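PDB 1KS8: endo-b-1,4-glucanase, which probably hydrolyses internal beta-1,4-glucosidic linkages in cellulose, lichenin and cereal beta-D-glucans, as a family 9 glycosyl hydrolase. Local coordinates for residues 56-60 against 123-129; 33-37 against 130-134; 363-367 against 382-386. All coordinates share one frame; numbering follows the deposited sequence.

Contact 1: 56-60 against 123-129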
loop_
_atom_site.group_PDB
_atom_site.type_symbol
_atom_site.label_atom_id
_atom_site.label_comp_id
_atom_site.label_asym_id
_atom_site.label_seq_id
_atom_site.Cartn_x
_atom_site.Cartn_y
_atom_site.Cartn_z
ATOM N N GLY A 56 1.771 1.158 12.765
ATOM C CA GLY A 56 1.936 1.947 13.976
ATOM C C GLY A 56 3.265 1.622 14.635
ATOM O O GLY A 56 3.602 2.176 15.689
ATOM N N ASP A 57 4.009 0.721 13.996
ATOM C CA ASP A 57 5.317 0.257 14.450
ATOM C C ASP A 57 6.427 0.881 13.609
ATOM O O ASP A 57 6.174 1.777 12.804
ATOM C CB ASP A 57 5.381 -1.273 14.352
ATOM C CG ASP A 57 5.115 -1.788 12.941
ATOM O OD1 ASP A 57 4.645 -1.007 12.082
ATOM O OD2 ASP A 57 5.364 -2.988 12.689
ATOM N N PHE A 58 7.654 0.397 13.778
ATOM C CA PHE A 58 8.775 0.951 13.029
ATOM C C PHE A 58 9.544 -0.075 12.214
ATOM O O PHE A 58 10.687 0.156 11.814
ATOM C CB PHE A 58 9.696 1.728 13.981
ATOM C CG PHE A 58 8.992 2.850 14.696
ATOM C CD1 PHE A 58 8.972 2.906 16.085
ATOM C CD2 PHE A 58 8.294 3.818 13.973
ATOM C CE1 PHE A 58 8.260 3.909 16.749
ATOM C CE2 PHE A 58 7.579 4.824 14.624
ATOM C CZ PHE A 58 7.562 4.868 16.014
ATOM N N VAL A 59 8.907 -1.211 11.956
ATOM C CA VAL A 59 9.529 -2.229 11.128
ATOM C C VAL A 59 9.275 -1.836 9.678
ATOM O O VAL A 59 8.229 -1.270 9.347
ATOM C CB VAL A 59 8.897 -3.627 11.342
ATOM C CG1 VAL A 59 9.528 -4.635 10.392
ATOM C CG2 VAL A 59 9.080 -4.078 12.774
ATOM N N LYS A 60 10.246 -2.117 8.822
ATOM C CA LYS A 60 10.100 -1.856 7.403
ATOM C C LYS A 60 9.856 -3.235 6.776
ATOM O O LYS A 60 10.788 -4.015 6.560
ATOM C CB LYS A 60 11.360 -1.163 6.864
ATOM C CG LYS A 60 11.372 0.323 7.235
ATOM C CD LYS A 60 12.755 0.900 7.515
ATOM C CE LYS A 60 13.663 0.890 6.304
ATOM N NZ LYS A 60 14.848 1.777 6.538
ATOM N N ASP A 123 11.049 -4.616 17.868
ATOM C CA ASP A 123 10.416 -3.362 17.490
ATOM C C ASP A 123 9.118 -3.127 18.262
ATOM O O ASP A 123 8.917 -2.069 18.858
ATOM C CB ASP A 123 10.110 -3.354 15.992
ATOM C CG ASP A 123 9.650 -1.999 15.503
ATOM O OD1 ASP A 123 10.516 -1.153 15.218
ATOM O OD2 ASP A 123 8.427 -1.777 15.419
ATOM N N HIS A 124 8.242 -4.124 18.261
ATOM C CA HIS A 124 6.953 -3.993 18.922
ATOM C C HIS A 124 6.988 -3.912 20.445
ATOM O O HIS A 124 6.021 -3.466 21.064
ATOM C CB HIS A 124 6.034 -5.120 18.449
ATOM C CG HIS A 124 5.767 -5.083 16.975
ATOM N ND1 HIS A 124 5.065 -6.068 16.315
ATOM C CD2 HIS A 124 6.114 -4.173 16.033
ATOM C CE1 HIS A 124 4.988 -5.767 15.030
ATOM N NE2 HIS A 124 5.617 -4.622 14.833
ATOM N N ALA A 125 8.098 -4.325 21.046
ATOM C CA ALA A 125 8.238 -4.275 22.499
ATOM C C ALA A 125 8.484 -2.840 22.964
ATOM O O ALA A 125 8.429 -2.541 24.157
ATOM C CB ALA A 125 9.388 -5.168 22.942
ATOM N N PHE A 126 8.753 -1.962 22.005
ATOM C CA PHE A 126 9.018 -0.554 22.266
ATOM C C PHE A 126 7.828 0.306 21.865
ATOM O O PHE A 126 7.209 0.063 20.832
ATOM C CB PHE A 126 10.245 -0.121 21.451
ATOM C CG PHE A 126 10.472 1.369 21.408
ATOM C CD1 PHE A 126 11.044 2.033 22.486
ATOM C CD2 PHE A 126 10.138 2.103 20.272
ATOM C CE1 PHE A 126 11.284 3.406 22.435
ATOM C CE2 PHE A 126 10.374 3.475 20.211
ATOM C CZ PHE A 126 10.948 4.127 21.293
ATOM N N TRP A 127 7.494 1.288 22.698
ATOM C CA TRP A 127 6.433 2.236 22.374
ATOM C C TRP A 127 7.017 3.615 22.641
ATOM O O TRP A 127 7.328 3.958 23.780
ATOM C CB TRP A 127 5.169 2.038 23.222
ATOM C CG TRP A 127 4.031 2.884 22.707
ATOM C CD1 TRP A 127 3.852 4.226 22.894
ATOM C CD2 TRP A 127 2.998 2.467 21.805
ATOM N NE1 TRP A 127 2.777 4.673 22.159
ATOM C CE2 TRP A 127 2.236 3.614 21.480
ATOM C CE3 TRP A 127 2.647 1.236 21.235
ATOM C CZ2 TRP A 127 1.143 3.565 20.605
ATOM C CZ3 TRP A 127 1.562 1.186 20.365
ATOM C CH2 TRP A 127 0.823 2.347 20.058
ATOM N N GLY A 128 7.183 4.398 21.581
ATOM C CA GLY A 128 7.748 5.726 21.725
ATOM C C GLY A 128 8.053 6.326 20.369
ATOM O O GLY A 128 7.567 5.840 19.351
ATOM N N ARG A 129 8.855 7.385 20.355
ATOM C CA ARG A 129 9.215 8.052 19.105
ATOM C C ARG A 129 10.272 7.232 18.369
ATOM O O ARG A 129 11.172 6.672 18.987
ATOM C CB ARG A 129 9.743 9.458 19.399
ATOM C CG ARG A 129 8.701 10.396 20.005
ATOM C CD ARG A 129 9.314 11.732 20.405
ATOM N NE ARG A 129 10.209 11.568 21.545
ATOM C CZ ARG A 129 9.925 11.933 22.792
ATOM N NH1 ARG A 129 8.765 12.507 23.087
ATOM N NH2 ARG A 129 10.801 11.693 23.754
#
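Asp57 sets CG between its own backbone N and carbonyl carbon (chi1 58°), whereas Asp123 across from it holds CG anti to N (chi1 -171°); one carboxylate thus comes to the imidazole of His124, the other to the backbone of Phe58. His124 NE2 donates to Asp57 OD2 at 2.7 Å. The oxygen lies at the imidazole edge, close to the ring plane, and the proton reaches it on the anti side of the carboxylate. Asp57 OD1 takes the amide of Ala55, so both oxygens are held and rotation about the CB-CG bond is restrained. Asp123 OD2 accepts from Phe58 N at 2.8 Å on its syn side, a nearly straight bond (168°), while its OD1 lies 3.2 Å from Phe58 CB. Beside them Val59 CG2 packs 3.5 Å from Asp123 CB. Farther along, Phe58 points the CE1 edge of its ring at Gly128 O, 3.3 Å away and near the ring plane; this buried carbonyl has no hydrogen-bond partner in the model. Phe126 presents CE2 to the same Phe58 CE1 at 4.1 Å, and Gly128 N lies over one face of its ring, toward the rim. Asp57 closes the Asp-Ala-Gly-Asp signature of family 9, and its side chain lies about 6 Å from that of Glu412, a predicted active-site residue. Asp57 OD2 and Asp123 OD2 lie 4.3 Å apart, each bonded by an N-H of its own, which holds both carboxylates in fixed orientations, with Asp57 beside the predicted active site.

Contact 2: 33-37 against 130-134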
loop_
_atom_site.group_PDB
_atom_site.type_symbol
_atom_site.label_atom_id
_atom_site.label_comp_id
_atom_site.label_asym_id
_atom_site.label_seq_id
_atom_site.Cartn_x
_atom_site.Cartn_y
_atom_site.Cartn_z
ATOM N N ARG A 33 7.198 14.838 12.957
ATOM C CA ARG A 33 8.004 13.642 12.713
ATOM C C ARG A 33 9.451 14.108 12.555
ATOM O O ARG A 33 9.711 15.155 11.953
ATOM C CB ARG A 33 7.553 12.921 11.437
ATOM C CG ARG A 33 6.361 11.979 11.602
ATOM C CD ARG A 33 6.656 10.862 12.599
ATOM N NE ARG A 33 8.048 10.427 12.516
ATOM C CZ ARG A 33 8.575 9.754 11.498
ATOM N NH1 ARG A 33 7.823 9.408 10.460
ATOM N NH2 ARG A 33 9.871 9.466 11.502
ATOM N N LYS A 34 10.387 13.330 13.091
ATOM C CA LYS A 34 11.804 13.679 13.032
ATOM C C LYS A 34 12.656 12.583 12.401
ATOM O O LYS A 34 12.203 11.455 12.222
ATOM C CB LYS A 34 12.325 13.947 14.446
ATOM C CG LYS A 34 11.500 14.939 15.250
ATOM C CD LYS A 34 11.489 16.314 14.606
ATOM C CE LYS A 34 10.575 17.258 15.370
ATOM N NZ LYS A 34 10.498 18.608 14.747
ATOM N N ASP A 35 13.898 12.926 12.071
ATOM C CA ASP A 35 14.823 11.961 11.488
ATOM C C ASP A 35 14.928 10.757 12.421
ATOM O O ASP A 35 15.009 10.913 13.642
ATOM C CB ASP A 35 16.216 12.579 11.319
ATOM C CG ASP A 35 16.237 13.736 10.339
ATOM O OD1 ASP A 35 15.244 13.941 9.611
ATOM O OD2 ASP A 35 17.270 14.439 10.294
ATOM N N SER A 36 14.949 9.556 11.853
ATOM C CA SER A 36 15.031 8.350 12.666
ATOM C C SER A 36 15.517 7.164 11.851
ATOM O O SER A 36 15.567 7.224 10.621
ATOM C CB SER A 36 13.657 8.019 13.253
ATOM O OG SER A 36 12.757 7.599 12.238
ATOM N N ALA A 37 15.862 6.086 12.553
ATOM C CA ALA A 37 16.341 4.861 11.922
ATOM C C ALA A 37 17.459 5.173 10.939
ATOM O O ALA A 37 17.515 4.611 9.841
ATOM C CB ALA A 37 15.185 4.161 11.208
ATOM N N PRO A 130 10.185 7.161 17.032
ATOM C CA PRO A 130 11.186 6.370 16.308
ATOM C C PRO A 130 12.628 6.828 16.503
ATOM O O PRO A 130 13.545 6.000 16.536
ATOM C CB PRO A 130 10.714 6.455 14.853
ATOM C CG PRO A 130 9.982 7.762 14.790
ATOM C CD PRO A 130 9.240 7.814 16.108
ATOM N N GLU A 131 12.831 8.136 16.646
ATOM C CA GLU A 131 14.175 8.667 16.846
ATOM C C GLU A 131 14.753 8.251 18.200
ATOM O O GLU A 131 15.947 8.419 18.443
ATOM C CB GLU A 131 14.180 10.200 16.736
ATOM C CG GLU A 131 13.258 10.910 17.724
ATOM C CD GLU A 131 11.884 11.217 17.152
ATOM O OE1 GLU A 131 11.357 10.401 16.361
ATOM O OE2 GLU A 131 11.326 12.277 17.507
ATOM N N ASP A 132 13.908 7.706 19.073
ATOM C CA ASP A 132 14.356 7.272 20.396
ATOM C C ASP A 132 14.685 5.781 20.483
ATOM O O ASP A 132 15.065 5.289 21.547
ATOM C CB ASP A 132 13.305 7.610 21.463
ATOM C CG ASP A 132 13.164 9.103 21.702
ATOM O OD1 ASP A 132 14.054 9.874 21.285
ATOM O OD2 ASP A 132 12.157 9.501 22.323
ATOM N N MET A 133 14.535 5.056 19.378
ATOM C CA MET A 133 14.835 3.625 19.379
ATOM C C MET A 133 16.304 3.377 19.690
ATOM O O MET A 133 17.173 4.095 19.206
ATOM C CB MET A 133 14.513 2.996 18.020
ATOM C CG MET A 133 13.036 2.944 17.668
ATOM S SD MET A 133 12.730 1.939 16.200
ATOM C CE MET A 133 13.216 3.073 14.901
ATOM N N THR A 134 16.573 2.355 20.495
ATOM C CA THR A 134 17.944 2.008 20.847
ATOM C C THR A 134 18.201 0.517 20.652
ATOM O O THR A 134 19.321 0.046 20.854
ATOM C CB THR A 134 18.266 2.362 22.315
ATOM O OG1 THR A 134 17.452 1.575 23.190
ATOM C CG2 THR A 134 18.004 3.839 22.573
HETATM O O HOH W 1 9.299 11.197 14.858
HETATM O O HOH W 2 16.038 5.704 15.365
#
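A water bound by three groups joins Arg33 and Lys34 to Glu131, in loops at one end of the (alpha/alpha)6 barrel where a short 3-10 turn, 130-132, lies against the 33-37 loop. It accepts from Arg33 NE at 2.8 Å, at the edge of the guanidinium plane, and from Lys34 N, and donates to Glu131 OE1 at 2.7 Å. Glu131 tucks CG between its backbone N and carbonyl carbon (chi1 58°) and bends again at chi2, which lays the carboxylate across the start of the Lys34 chain; OE2 touches Lys34 CG at 3.5 Å. The ammonium turns off to Thr31 O, and Arg33 NH1 to Arg20 O and Ala18 O, so neither cation pairs directly with the glutamate. With an alanine at Glu131, this water is likely to lose the acceptor for its proton, and Lys34 CB and CG the carboxylate packed on them. Deeper in, Ser36 OG rests 3.5 Å from Pro130 CB, and the same proline offers CG to Arg33 NH2 at 3.7 Å. The far end is apolar, Ala37 CB meeting Met133 CE at 4.3 Å. A second water bridges the backbones, accepting from Ala37 N and donating to Pro130 O at 2.8 Å.

Contact 3: 363-367 against 382-386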
loop_
_atom_site.group_PDB
_atom_site.type_symbol
_atom_site.label_atom_id
_atom_site.label_comp_id
_atom_site.label_asym_id
_atom_site.label_seq_id
_atom_site.Cartn_x
_atom_site.Cartn_y
_atom_site.Cartn_z
ATOM N N SER A 363 2.521 9.202 16.405
ATOM C CA SER A 363 1.503 10.228 16.613
ATOM C C SER A 363 1.033 10.315 18.066
ATOM O O SER A 363 0.514 11.341 18.492
ATOM C CB SER A 363 0.297 9.996 15.691
ATOM O OG SER A 363 -0.361 8.775 15.976
ATOM N N SER A 364 1.213 9.244 18.831
ATOM C CA SER A 364 0.781 9.246 20.228
ATOM C C SER A 364 1.721 10.039 21.128
ATOM O O SER A 364 1.341 10.485 22.210
ATOM C CB SER A 364 0.706 7.814 20.760
ATOM O OG SER A 364 2.004 7.307 21.051
ATOM N N CYS A 365 2.948 10.225 20.668
ATOM C CA CYS A 365 3.962 10.899 21.460
ATOM C C CYS A 365 3.959 12.410 21.542
ATOM O O CYS A 365 3.713 13.100 20.559
ATOM C CB CYS A 365 5.339 10.479 20.972
ATOM S SG CYS A 365 5.739 8.725 21.184
ATOM N N PRO A 366 4.241 12.945 22.738
ATOM C CA PRO A 366 4.287 14.397 22.906
ATOM C C PRO A 366 5.660 14.766 22.343
ATOM O O PRO A 366 6.467 13.881 22.047
ATOM C CB PRO A 366 4.214 14.565 24.419
ATOM C CG PRO A 366 4.963 13.360 24.914
ATOM C CD PRO A 366 4.409 12.258 24.032
ATOM N N PRO A 367 5.949 16.061 22.174
ATOM C CA PRO A 367 7.274 16.373 21.636
ATOM C C PRO A 367 8.374 16.177 22.672
ATOM O O PRO A 367 8.126 16.261 23.879
ATOM C CB PRO A 367 7.133 17.829 21.206
ATOM C CG PRO A 367 6.170 18.376 22.215
ATOM C CD PRO A 367 5.136 17.278 22.335
ATOM N N PRO A 382 -6.495 11.468 23.807
ATOM C CA PRO A 382 -6.340 11.189 22.379
ATOM C C PRO A 382 -4.861 11.299 22.011
ATOM O O PRO A 382 -4.082 11.915 22.744
ATOM C CB PRO A 382 -7.186 12.278 21.721
ATOM C CG PRO A 382 -7.122 13.406 22.705
ATOM C CD PRO A 382 -7.288 12.693 24.022
ATOM N N ASN A 383 -4.468 10.691 20.896
ATOM C CA ASN A 383 -3.078 10.767 20.460
ATOM C C ASN A 383 -2.685 12.235 20.388
ATOM O O ASN A 383 -3.422 13.056 19.840
ATOM C CB ASN A 383 -2.910 10.109 19.087
ATOM C CG ASN A 383 -2.852 8.597 19.169
ATOM O OD1 ASN A 383 -3.472 7.986 20.036
ATOM N ND2 ASN A 383 -2.109 7.983 18.252
ATOM N N TYR A 384 -1.522 12.559 20.943
ATOM C CA TYR A 384 -1.038 13.934 20.972
ATOM C C TYR A 384 -1.084 14.613 19.606
ATOM O O TYR A 384 -1.553 15.746 19.488
ATOM C CB TYR A 384 0.384 13.971 21.538
ATOM C CG TYR A 384 0.904 15.369 21.781
ATOM C CD1 TYR A 384 1.432 16.125 20.739
ATOM C CD2 TYR A 384 0.851 15.941 23.053
ATOM C CE1 TYR A 384 1.902 17.417 20.951
ATOM C CE2 TYR A 384 1.318 17.238 23.278
ATOM C CZ TYR A 384 1.843 17.966 22.219
ATOM O OH TYR A 384 2.320 19.243 22.425
ATOM N N HIS A 385 -0.596 13.924 18.580
ATOM C CA HIS A 385 -0.599 14.463 17.224
ATOM C C HIS A 385 -1.745 13.858 16.427
ATOM O O HIS A 385 -2.014 12.660 16.523
ATOM C CB HIS A 385 0.697 14.117 16.485
ATOM C CG HIS A 385 1.944 14.547 17.191
ATOM N ND1 HIS A 385 2.296 15.871 17.346
ATOM C CD2 HIS A 385 2.937 13.823 17.758
ATOM C CE1 HIS A 385 3.454 15.941 17.979
ATOM N NE2 HIS A 385 3.865 14.713 18.241
ATOM N N VAL A 386 -2.420 14.688 15.642
ATOM C CA VAL A 386 -3.495 14.201 14.795
ATOM C C VAL A 386 -2.816 13.538 13.596
ATOM O O VAL A 386 -1.981 14.151 12.929
ATOM C CB VAL A 386 -4.398 15.360 14.316
ATOM C CG1 VAL A 386 -5.370 14.867 13.253
ATOM C CG2 VAL A 386 -5.164 15.929 15.500
HETATM O O HOH W 3 -1.122 10.292 22.918
HETATM O O HOH W 4 6.342 13.615 19.165
#
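The short, weakly bonded helix 361-364 and the disulfide-tied loop that follows it form one wall of this contact, among the loops that cap the (alpha/alpha)6 barrel near its predicted active site. Segment 382-386 runs along this wall and is pinned first by backbone: His385 N donates to Ser363 O at 2.8 Å, with an N-H...O angle of 163°. Asn383 adds a side-chain bond, ND2 to Ser363 OG at 3.0 Å, the hydroxyl lying in the amide plane. That amide is fixed at both ends, since OD1 accepts from Arg405 NE and ND2 also donates to Pro358 O, while Ser363 OG is joined to His360 ND1 as well. Asn383 stands about 7 Å, side chain to side chain, from Asp403, a predicted active-site residue. Tyr384 sets CG anti to its backbone N (chi1 -172°), which swings its ring against the two prolines, which meet one of its faces. Pro366 CA stands 3.8 Å from the ring centroid, 16° off the normal, a CH-pi contact over the face; on the same ring Pro367 CD reaches CZ at 3.4 Å. Tyr384 CD1 in turn lies over one face of the His385 ring, and Trp32 stacks with that imidazole. Cys365 turns its sulfur away into the disulfide with Cys372, but its carbonyl faces Tyr384 CB. Two waters finish the seam: one accepts from Tyr384 N and donates to Ser364 O at 2.6 Å, the other lies at the imidazole edge, 2.9 Å from His385 NE2.

Overall arrangement
Along the chain, contact 2 spans contact 1: 33-37, 56-60, 123-129 and 130-134 follow in order, and contact 3 comes some 230 residues later. All three lie among loops on one side of the chain's centre. The centres of contacts 1 and 2 are about 10 Å apart; they meet where Phe58 CZ packs on Pro130 CD at 3.4 Å. The centre of contact 3 is about 15 Å from both centres. It touches contact 1 through probable hydrogen bonds, Trp127 NE1 to Ser364 OG, which also bonds Arg361 O, and Arg129 NH1 to Pro366 O, with Ala370 O another acceptor. Contacts 1 and 3 bring distant sequence close to predicted active-site residues Glu412 and Asp403; contact 2 lies away.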